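Local atomic coordinates of hypothetical protein (PDB entry 4M8R), a protein that is of unknown function but pairs an N-terminal immunoglobulin-like domain with a WD40-like beta-propeller domain. Residues A[131-136]-A[409-414]; A[257-262]-A[280-285]; A[360-365]-A[403-408]. All blocks are in the same frame, centred on the assembly; numbering follows the deposited sequence.

Contact 1: residues A[131-136]-A[409-414]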
loop_
_atom_site.group_PDB
_atom_site.type_symbol
_atom_site.label_atom_id
_atom_site.label_comp_id
_atom_site.label_asym_id
_atom_site.label_seq_id
_atom_site.Cartn_x
_atom_site.Cartn_y
_atom_site.Cartn_z
ATOM N N ARG A 131 -16.929 -11.073 -27.709
ATOM C CA ARG A 131 -16.392 -9.768 -27.337
ATOM C C ARG A 131 -17.104 -8.693 -28.137
ATOM O O ARG A 131 -16.928 -8.606 -29.345
ATOM C CB ARG A 131 -14.894 -9.690 -27.592
ATOM C CG ARG A 131 -14.274 -8.379 -27.129
ATOM C CD ARG A 131 -12.765 -8.430 -27.236
ATOM N NE ARG A 131 -12.354 -8.524 -28.632
ATOM C CZ ARG A 131 -11.252 -9.134 -29.065
ATOM N NH1 ARG A 131 -10.421 -9.735 -28.215
ATOM N NH2 ARG A 131 -10.985 -9.149 -30.369
ATOM N N ALA A 132 -17.912 -7.883 -27.460
ATOM C CA ALA A 132 -18.749 -6.883 -28.125
ATOM C C ALA A 132 -18.033 -5.550 -28.283
ATOM O O ALA A 132 -18.280 -4.823 -29.243
ATOM C CB ALA A 132 -20.045 -6.686 -27.349
ATOM N N TYR A 133 -17.168 -5.221 -27.326
ATOM C CA TYR A 133 -16.420 -3.969 -27.370
ATOM C C TYR A 133 -15.054 -4.097 -26.710
ATOM O O TYR A 133 -14.910 -4.698 -25.643
ATOM C CB TYR A 133 -17.213 -2.841 -26.692
ATOM C CG TYR A 133 -16.419 -1.564 -26.527
ATOM C CD1 TYR A 133 -16.368 -0.616 -27.540
ATOM C CD2 TYR A 133 -15.702 -1.313 -25.359
ATOM C CE1 TYR A 133 -15.634 0.549 -27.395
ATOM C CE2 TYR A 133 -14.960 -0.154 -25.207
ATOM C CZ TYR A 133 -14.933 0.774 -26.226
ATOM O OH TYR A 133 -14.203 1.923 -26.072
ATOM N N ALA A 134 -14.057 -3.521 -27.367
ATOM C CA ALA A 134 -12.747 -3.291 -26.773
ATOM C C ALA A 134 -12.233 -1.999 -27.378
ATOM O O ALA A 134 -12.557 -1.691 -28.523
ATOM C CB ALA A 134 -11.806 -4.444 -27.077
ATOM N N GLU A 135 -11.450 -1.234 -26.628
ATOM C CA GLU A 135 -10.958 0.035 -27.152
ATOM C C GLU A 135 -9.816 -0.170 -28.147
ATOM O O GLU A 135 -9.259 -1.261 -28.250
ATOM C CB GLU A 135 -10.588 1.008 -26.035
ATOM C CG GLU A 135 -9.435 0.597 -25.148
ATOM C CD GLU A 135 -9.234 1.588 -24.019
ATOM O OE1 GLU A 135 -8.907 2.762 -24.319
ATOM O OE2 GLU A 135 -9.404 1.193 -22.842
ATOM N N GLU A 136 -9.484 0.896 -28.869
ATOM C CA GLU A 136 -8.706 0.802 -30.110
ATOM C C GLU A 136 -7.388 0.024 -29.986
ATOM O O GLU A 136 -6.819 -0.106 -28.897
ATOM C CB GLU A 136 -8.454 2.204 -30.689
ATOM C CG GLU A 136 -8.183 2.226 -32.190
ATOM C CD GLU A 136 -9.007 3.267 -32.918
ATOM O OE1 GLU A 136 -10.243 3.254 -32.748
ATOM O OE2 GLU A 136 -8.429 4.087 -33.667
ATOM N N THR A 409 -22.174 4.503 -29.313
ATOM C CA THR A 409 -22.646 4.562 -30.698
ATOM C C THR A 409 -22.231 3.357 -31.558
ATOM O O THR A 409 -22.856 3.088 -32.583
ATOM C CB THR A 409 -22.187 5.864 -31.387
ATOM O OG1 THR A 409 -20.791 6.069 -31.143
ATOM C CG2 THR A 409 -22.977 7.055 -30.854
ATOM N N ASP A 410 -21.189 2.637 -31.150
ATOM C CA ASP A 410 -20.772 1.419 -31.861
ATOM C C ASP A 410 -21.678 0.223 -31.588
ATOM O O ASP A 410 -21.617 -0.777 -32.304
ATOM C CB ASP A 410 -19.343 1.028 -31.465
ATOM C CG ASP A 410 -18.303 1.997 -31.980
ATOM O OD1 ASP A 410 -18.632 2.852 -32.834
ATOM O OD2 ASP A 410 -17.142 1.892 -31.531
ATOM N N LEU A 411 -22.507 0.322 -30.552
ATOM C CA LEU A 411 -23.197 -0.839 -29.992
ATOM C C LEU A 411 -24.727 -0.698 -30.037
ATOM O O LEU A 411 -25.389 -0.546 -29.001
ATOM C CB LEU A 411 -22.707 -1.069 -28.557
ATOM C CG LEU A 411 -21.193 -0.985 -28.337
ATOM C CD1 LEU A 411 -20.879 -1.196 -26.867
ATOM C CD2 LEU A 411 -20.426 -1.985 -29.193
ATOM N N SER A 412 -25.271 -0.752 -31.251
ATOM C CA SER A 412 -26.721 -0.742 -31.473
ATOM C C SER A 412 -27.259 -2.116 -31.899
ATOM O O SER A 412 -28.412 -2.445 -31.608
ATOM C CB SER A 412 -27.088 0.306 -32.527
ATOM O OG SER A 412 -26.738 1.607 -32.090
ATOM N N ASP A 413 -26.437 -2.907 -32.593
ATOM C CA ASP A 413 -26.849 -4.253 -33.026
ATOM C C ASP A 413 -27.100 -5.164 -31.817
ATOM O O ASP A 413 -28.248 -5.522 -31.547
ATOM C CB ASP A 413 -25.848 -4.873 -34.031
ATOM C CG ASP A 413 -24.411 -4.927 -33.507
ATOM O OD1 ASP A 413 -24.042 -4.129 -32.617
ATOM O OD2 ASP A 413 -23.642 -5.778 -33.998
HETATM N N MSE A 414 -26.034 -5.503 -31.089
HETATM C CA MSE A 414 -26.106 -6.228 -29.816
HETATM C C MSE A 414 -27.201 -7.272 -29.736
HETATM O O MSE A 414 -28.243 -7.033 -29.120
HETATM C CB MSE A 414 -26.292 -5.208 -28.680
HETATM C CG MSE A 414 -25.234 -4.099 -28.655
HETATM SE SE MSE A 414 -23.437 -4.782 -28.190
HETATM C CE MSE A 414 -23.532 -4.417 -26.262
#

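Contact 2: residues A[257-262]-A[280-285]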
loop_
_atom_site.group_PDB
_atom_site.type_symbol
_atom_site.label_atom_id
_atom_site.label_comp_id
_atom_site.label_asym_id
_atom_site.label_seq_id
_atom_site.Cartn_x
_atom_site.Cartn_y
_atom_site.Cartn_z
ATOM N N PHE A 257 -34.563 -17.848 -8.206
ATOM C CA PHE A 257 -33.405 -16.980 -7.986
ATOM C C PHE A 257 -32.285 -17.273 -8.975
ATOM O O PHE A 257 -32.274 -18.313 -9.636
ATOM C CB PHE A 257 -32.850 -17.196 -6.575
ATOM C CG PHE A 257 -33.851 -16.969 -5.480
ATOM C CD1 PHE A 257 -34.814 -17.927 -5.194
ATOM C CD2 PHE A 257 -33.822 -15.808 -4.724
ATOM C CE1 PHE A 257 -35.735 -17.726 -4.182
ATOM C CE2 PHE A 257 -34.741 -15.602 -3.708
ATOM C CZ PHE A 257 -35.697 -16.563 -3.436
ATOM N N GLY A 258 -31.337 -16.346 -9.060
ATOM C CA GLY A 258 -30.094 -16.573 -9.795
ATOM C C GLY A 258 -30.045 -16.072 -11.227
ATOM O O GLY A 258 -29.025 -16.226 -11.897
ATOM N N ASP A 259 -31.130 -15.470 -11.709
ATOM C CA ASP A 259 -31.133 -14.909 -13.059
ATOM C C ASP A 259 -30.240 -13.675 -13.135
ATOM O O ASP A 259 -29.648 -13.392 -14.177
ATOM C CB ASP A 259 -32.557 -14.583 -13.504
ATOM C CG ASP A 259 -33.389 -15.831 -13.730
ATOM O OD1 ASP A 259 -32.878 -16.770 -14.379
ATOM O OD2 ASP A 259 -34.546 -15.874 -13.254
ATOM N N TYR A 260 -30.149 -12.950 -12.023
ATOM C CA TYR A 260 -29.269 -11.797 -11.917
ATOM C C TYR A 260 -28.412 -11.885 -10.660
ATOM O O TYR A 260 -28.844 -12.428 -9.650
ATOM C CB TYR A 260 -30.085 -10.502 -11.910
ATOM C CG TYR A 260 -30.849 -10.291 -13.190
ATOM C CD1 TYR A 260 -30.226 -9.755 -14.315
ATOM C CD2 TYR A 260 -32.194 -10.649 -13.287
ATOM C CE1 TYR A 260 -30.921 -9.572 -15.497
ATOM C CE2 TYR A 260 -32.896 -10.466 -14.464
ATOM C CZ TYR A 260 -32.258 -9.930 -15.564
ATOM O OH TYR A 260 -32.955 -9.745 -16.729
ATOM N N PRO A 261 -27.183 -11.353 -10.725
ATOM C CA PRO A 261 -26.337 -11.371 -9.539
ATOM C C PRO A 261 -26.888 -10.508 -8.407
ATOM O O PRO A 261 -27.446 -9.435 -8.642
ATOM C CB PRO A 261 -24.996 -10.811 -10.037
ATOM C CG PRO A 261 -25.266 -10.184 -11.356
ATOM C CD PRO A 261 -26.483 -10.846 -11.917
ATOM N N GLY A 262 -26.740 -10.999 -7.183
ATOM C CA GLY A 262 -27.026 -10.198 -6.010
ATOM C C GLY A 262 -25.940 -9.158 -5.818
ATOM O O GLY A 262 -24.870 -9.233 -6.432
ATOM N N GLY A 280 -44.691 -14.667 -13.529
ATOM C CA GLY A 280 -43.836 -13.769 -14.318
ATOM C C GLY A 280 -43.539 -12.422 -13.676
ATOM O O GLY A 280 -42.822 -11.601 -14.255
ATOM N N LYS A 281 -44.097 -12.183 -12.491
ATOM C CA LYS A 281 -43.806 -10.976 -11.717
ATOM C C LYS A 281 -42.539 -11.176 -10.886
ATOM O O LYS A 281 -42.106 -12.308 -10.667
ATOM C CB LYS A 281 -44.983 -10.630 -10.806
ATOM C CG LYS A 281 -46.230 -10.181 -11.548
ATOM C CD LYS A 281 -46.072 -8.782 -12.125
ATOM C CE LYS A 281 -47.403 -8.236 -12.617
ATOM N NZ LYS A 281 -47.301 -6.802 -13.001
ATOM N N TRP A 282 -41.957 -10.071 -10.424
ATOM C CA TRP A 282 -40.697 -10.096 -9.678
ATOM C C TRP A 282 -40.821 -9.321 -8.364
ATOM O O TRP A 282 -41.541 -8.326 -8.289
ATOM C CB TRP A 282 -39.565 -9.480 -10.509
ATOM C CG TRP A 282 -39.227 -10.209 -11.790
ATOM C CD1 TRP A 282 -40.006 -10.316 -12.903
ATOM C CD2 TRP A 282 -38.002 -10.889 -12.093
ATOM N NE1 TRP A 282 -39.352 -11.035 -13.875
ATOM C CE2 TRP A 282 -38.120 -11.399 -13.405
ATOM C CE3 TRP A 282 -36.819 -11.124 -11.381
ATOM C CZ2 TRP A 282 -37.103 -12.131 -14.020
ATOM C CZ3 TRP A 282 -35.807 -11.853 -11.993
ATOM C CH2 TRP A 282 -35.958 -12.347 -13.301
ATOM N N VAL A 283 -40.102 -9.769 -7.339
ATOM C CA VAL A 283 -40.059 -9.065 -6.053
ATOM C C VAL A 283 -38.615 -8.841 -5.605
ATOM O O VAL A 283 -37.741 -9.656 -5.904
ATOM C CB VAL A 283 -40.811 -9.830 -4.941
ATOM C CG1 VAL A 283 -42.294 -9.928 -5.268
ATOM C CG2 VAL A 283 -40.216 -11.215 -4.716
ATOM N N PRO A 284 -38.362 -7.735 -4.885
ATOM C CA PRO A 284 -37.062 -7.554 -4.258
ATOM C C PRO A 284 -36.962 -8.379 -2.978
ATOM O O PRO A 284 -37.928 -8.456 -2.211
ATOM C CB PRO A 284 -37.018 -6.054 -3.957
ATOM C CG PRO A 284 -38.438 -5.633 -3.852
ATOM C CD PRO A 284 -39.277 -6.614 -4.612
HETATM N N MSE A 285 -35.802 -8.993 -2.763
HETATM C CA MSE A 285 -35.571 -9.858 -1.611
HETATM C C MSE A 285 -34.237 -9.499 -1.026
HETATM O O MSE A 285 -33.230 -9.480 -1.737
HETATM C CB MSE A 285 -35.638 -11.300 -2.115
HETATM C CG MSE A 285 -34.953 -12.332 -1.222
HETATM SE SE MSE A 285 -36.261 -13.209 -0.046
HETATM C CE MSE A 285 -37.437 -14.007 -1.407
#

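Contact 3: residues A[360-365]-A[403-408]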
loop_
_atom_site.group_PDB
_atom_site.type_symbol
_atom_site.label_atom_id
_atom_site.label_comp_id
_atom_site.label_asym_id
_atom_site.label_seq_id
_atom_site.Cartn_x
_atom_site.Cartn_y
_atom_site.Cartn_z
ATOM N N PRO A 360 -36.773 7.587 -7.707
ATOM C CA PRO A 360 -35.775 7.287 -8.735
ATOM C C PRO A 360 -34.798 8.435 -8.960
ATOM O O PRO A 360 -35.177 9.593 -8.842
ATOM C CB PRO A 360 -36.613 7.051 -10.004
ATOM C CG PRO A 360 -38.037 6.998 -9.574
ATOM C CD PRO A 360 -38.128 7.711 -8.263
ATOM N N PHE A 361 -33.544 8.102 -9.252
ATOM C CA PHE A 361 -32.570 9.097 -9.709
ATOM C C PHE A 361 -32.481 9.084 -11.237
ATOM O O PHE A 361 -31.884 9.975 -11.836
ATOM C CB PHE A 361 -31.190 8.863 -9.071
ATOM C CG PHE A 361 -30.568 7.537 -9.419
ATOM C CD1 PHE A 361 -29.848 7.379 -10.594
ATOM C CD2 PHE A 361 -30.687 6.453 -8.561
ATOM C CE1 PHE A 361 -29.270 6.162 -10.912
ATOM C CE2 PHE A 361 -30.114 5.237 -8.874
ATOM C CZ PHE A 361 -29.403 5.092 -10.051
ATOM N N ALA A 362 -33.056 8.052 -11.854
ATOM C CA ALA A 362 -33.138 7.944 -13.306
ATOM C C ALA A 362 -34.339 7.086 -13.683
ATOM O O ALA A 362 -34.627 6.085 -13.027
ATOM C CB ALA A 362 -31.861 7.342 -13.870
ATOM N N GLN A 363 -35.030 7.492 -14.742
ATOM C CA GLN A 363 -36.264 6.849 -15.188
ATOM C C GLN A 363 -36.262 6.868 -16.711
ATOM O O GLN A 363 -36.009 7.908 -17.315
ATOM C CB GLN A 363 -37.480 7.608 -14.628
ATOM C CG GLN A 363 -38.818 7.385 -15.346
ATOM C CD GLN A 363 -39.750 6.413 -14.636
ATOM O OE1 GLN A 363 -40.067 6.591 -13.457
ATOM N NE2 GLN A 363 -40.213 5.392 -15.359
ATOM N N LEU A 364 -36.531 5.721 -17.326
ATOM C CA LEU A 364 -36.589 5.630 -18.784
ATOM C C LEU A 364 -37.893 4.994 -19.239
ATOM O O LEU A 364 -38.033 3.771 -19.210
ATOM C CB LEU A 364 -35.400 4.830 -19.303
ATOM C CG LEU A 364 -34.051 5.497 -19.031
ATOM C CD1 LEU A 364 -32.930 4.509 -19.276
ATOM C CD2 LEU A 364 -33.869 6.741 -19.889
ATOM N N SER A 365 -38.843 5.831 -19.651
ATOM C CA SER A 365 -40.147 5.365 -20.124
ATOM C C SER A 365 -40.029 4.687 -21.486
ATOM O O SER A 365 -39.250 5.122 -22.333
ATOM C CB SER A 365 -41.126 6.536 -20.224
ATOM O OG SER A 365 -41.189 7.244 -19.001
ATOM N N LYS A 403 -25.404 12.851 -13.523
ATOM C CA LYS A 403 -26.792 12.394 -13.691
ATOM C C LYS A 403 -27.222 12.299 -15.157
ATOM O O LYS A 403 -28.401 12.467 -15.468
ATOM C CB LYS A 403 -27.768 13.306 -12.937
ATOM C CG LYS A 403 -27.450 13.513 -11.468
ATOM C CD LYS A 403 -27.739 12.270 -10.648
ATOM C CE LYS A 403 -27.478 12.545 -9.179
ATOM N NZ LYS A 403 -27.849 11.380 -8.342
ATOM N N GLU A 404 -26.276 12.016 -16.045
ATOM C CA GLU A 404 -26.551 11.961 -17.479
ATOM C C GLU A 404 -26.221 10.592 -18.069
ATOM O O GLU A 404 -25.261 9.940 -17.653
ATOM C CB GLU A 404 -25.753 13.043 -18.210
ATOM C CG GLU A 404 -26.375 14.428 -18.133
ATOM C CD GLU A 404 -25.459 15.512 -18.670
ATOM O OE1 GLU A 404 -24.224 15.389 -18.520
ATOM O OE2 GLU A 404 -25.977 16.493 -19.242
ATOM N N TRP A 405 -27.030 10.172 -19.040
ATOM C CA TRP A 405 -26.748 8.980 -19.824
ATOM C C TRP A 405 -25.819 9.344 -20.970
ATOM O O TRP A 405 -25.779 10.495 -21.410
ATOM C CB TRP A 405 -28.028 8.389 -20.402
ATOM C CG TRP A 405 -28.972 7.915 -19.377
ATOM C CD1 TRP A 405 -30.003 8.614 -18.829
ATOM C CD2 TRP A 405 -28.985 6.627 -18.759
ATOM N NE1 TRP A 405 -30.661 7.841 -17.906
ATOM C CE2 TRP A 405 -30.053 6.615 -17.844
ATOM C CE3 TRP A 405 -28.192 5.481 -18.891
ATOM C CZ2 TRP A 405 -30.354 5.500 -17.061
ATOM C CZ3 TRP A 405 -28.489 4.372 -18.114
ATOM C CH2 TRP A 405 -29.562 4.389 -17.210
ATOM N N THR A 406 -25.069 8.354 -21.446
ATOM C CA THR A 406 -24.222 8.516 -22.625
ATOM C C THR A 406 -24.191 7.190 -23.382
ATOM O O THR A 406 -23.692 6.180 -22.874
ATOM C CB THR A 406 -22.792 8.938 -22.244
ATOM O OG1 THR A 406 -22.824 9.746 -21.062
ATOM C CG2 THR A 406 -22.152 9.720 -23.375
ATOM N N ASP A 407 -24.736 7.199 -24.591
ATOM C CA ASP A 407 -24.878 5.985 -25.385
ATOM C C ASP A 407 -23.557 5.606 -26.055
ATOM O O ASP A 407 -22.789 6.475 -26.475
ATOM C CB ASP A 407 -25.956 6.174 -26.466
ATOM C CG ASP A 407 -27.320 6.551 -25.895
ATOM O OD1 ASP A 407 -27.649 6.155 -24.756
ATOM O OD2 ASP A 407 -28.075 7.247 -26.603
ATOM N N TYR A 408 -23.303 4.303 -26.146
ATOM C CA TYR A 408 -22.234 3.769 -26.984
ATOM C C TYR A 408 -22.745 3.698 -28.422
ATOM O O TYR A 408 -23.654 2.923 -28.715
ATOM C CB TYR A 408 -21.835 2.369 -26.513
ATOM C CG TYR A 408 -21.139 2.334 -25.167
ATOM C CD1 TYR A 408 -21.864 2.364 -23.982
ATOM C CD2 TYR A 408 -19.753 2.260 -25.085
ATOM C CE1 TYR A 408 -21.229 2.332 -22.751
ATOM C CE2 TYR A 408 -19.107 2.225 -23.863
ATOM C CZ TYR A 408 -19.845 2.262 -22.700
ATOM O OH TYR A 408 -19.194 2.224 -21.493
#

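Contact 1: residues A[131-136]-A[409-414]
Leu-411 pushes both its methyl groups against Ala-132 and Tyr-133 of strand 128-133. Its CD2 lies 3.6 Å from Ala-132 O, a van der Waals approach to a carbonyl, while CD1 comes to 4.0 Å from Tyr-133 CB. The leucine CG stands beside the backbone N and anti to the carbonyl carbon (chi1 -45°), and an extended chi2 of 178° then carries CD1 forward to the tyrosine. Tyr-133 CB takes the nearest touch from both leucine methyls. Ala-132 and Tyr-133 together form a classic beta bulge opposite Leu-119 on strand 118-123. The C-terminal strand 419-422 pairs with 118-123 in the same four-stranded antiparallel sheet, consistent with the Velcro-type closure of WD40-like propellers, and residues 409-414 lie in the loop leading to it. The second touch is made by Met-414, modelled as selenomethionine. Its chain bends at both chi2 and chi3, bringing SE to 4.0 Å from Ala-132 CB, and the same side chain packs on Leu-119. Behind it, Met-414 N makes a weak hydrogen bond to Asp-413 OD1 (2.9 Å). The second subunit, another copy of the protein, reaches this contact: its Glu-136 packs on Tyr-133, its Asp-410 N donates a hydrogen bond to Glu-136 OE2, and its Arg-375 forms a salt bridge with Glu-135.

Contact 2: residues A[257-262]-A[280-285]
The Tyr-260 ring turns an edge toward Trp-282, whose CH2 lies in the tyrosine plane, 3.8 Å from Tyr-260 CE2. The two planes are inclined at 55°, with 5.9 Å between the centroids of the Tyr-260 ring and the six-membered ring of Trp-282. A second ring, Phe-257, likewise receives its neighbour at the edge: the Met-285 methyl CE sits near the phenyl plane. These contacts belong to the WD40-like beta propeller, where the loop ending at strand 262-264 reaches past strand 270-276 to strand 282-288 of the same sheet. Phe-257 packs on Ala-275 of the intervening strand, and Trp-282 on Ser-274. The neighbouring sheet closes in as well, Ile-305 of strand 303-310 touching Tyr-260 and Ile-304 touching Trp-282. The Asp-259 side chain crosses the indole at about a right angle, with OD2 3.8 Å from Trp-282 CH2. Its other oxygen, OD1, is held in a salt bridge by Arg-153 NH1, which also donates to Phe-257 O and so links the Phe-257 carbonyl and the Asp-259 carboxylate through one guanidinium nitrogen. Met-285, a selenomethionine in the model, has CG anti to the backbone N (chi1 159°) and bends at the two following torsions, which bring CE to 3.7 Å from Phe-257 CZ and 3.9 Å from Phe-257 CE2.

Contact 3: residues A[360-365]-A[403-408]
The ammonium nitrogen NZ of Lys-403 lies 4.2 Å from Phe-361 CB at the protein surface, and the lysine makes a cation-pi interaction with Trp-400, whose ring also meets Phe-361 edge-to-face. The two segments belong to successive four-stranded antiparallel sheets of the beta propeller: residues 360-365 end strand 355-364, and residues 403-408 hold strand 404-407, each at an outermost position in its own sheet. The touching parts run in nearly the same direction, 24° apart, yet they stand well separated, with CA of Phe-361 and CA of Lys-403 7.8 Å from each other, and side chains bridge the gap. Leu-364 and Trp-405 do most of this, reaching out from opposite directions. Leu-364, with CG beside the backbone N (chi1 -64°) and chi2 extended, brings CD1 over one face of the indole in a CH-pi contact. It stands 4.0 Å from the centroid of the Trp-405 six-membered ring and 29° off the normal, shifted toward the rim, which puts it 3.5 Å from Trp-405 CZ2. Ala-362 and Leu-364 both point toward 403-408, whereas Gln-363 between them points away. The indole is further enclosed by Phe-386, edge-to-face, and by Phe-343 and Phe-398 at oblique angles. Ala-362 CB meets the indole obliquely, 4.0 Å from Trp-405 CZ2, while Leu-364 CD2 approaches Trp-405 NE1 at 3.9 Å.

All three contacts lie within the WD40-like domain, and each rests mainly on side-chain packing. Contact 1 spans nearly the whole domain along the chain, with contacts 2 and 3 nested in series inside its loop. Contact 3 leads into contact 1, since 403-408 and 409-414 adjoin, with centres about 19 Å apart. Contact 2 is more remote, about 28 Å from contact 1 and 22 Å from contact 3 between centres. Contact 2 packs the loop leading into strand 262-264 against strand 282-288 of the same sheet, contact 3 joins two successive sheets, and contact 1 lies where the propeller ring probably closes. Contacts 1 and 3 touch the second subunit; contact 2 touches no other assembly chain.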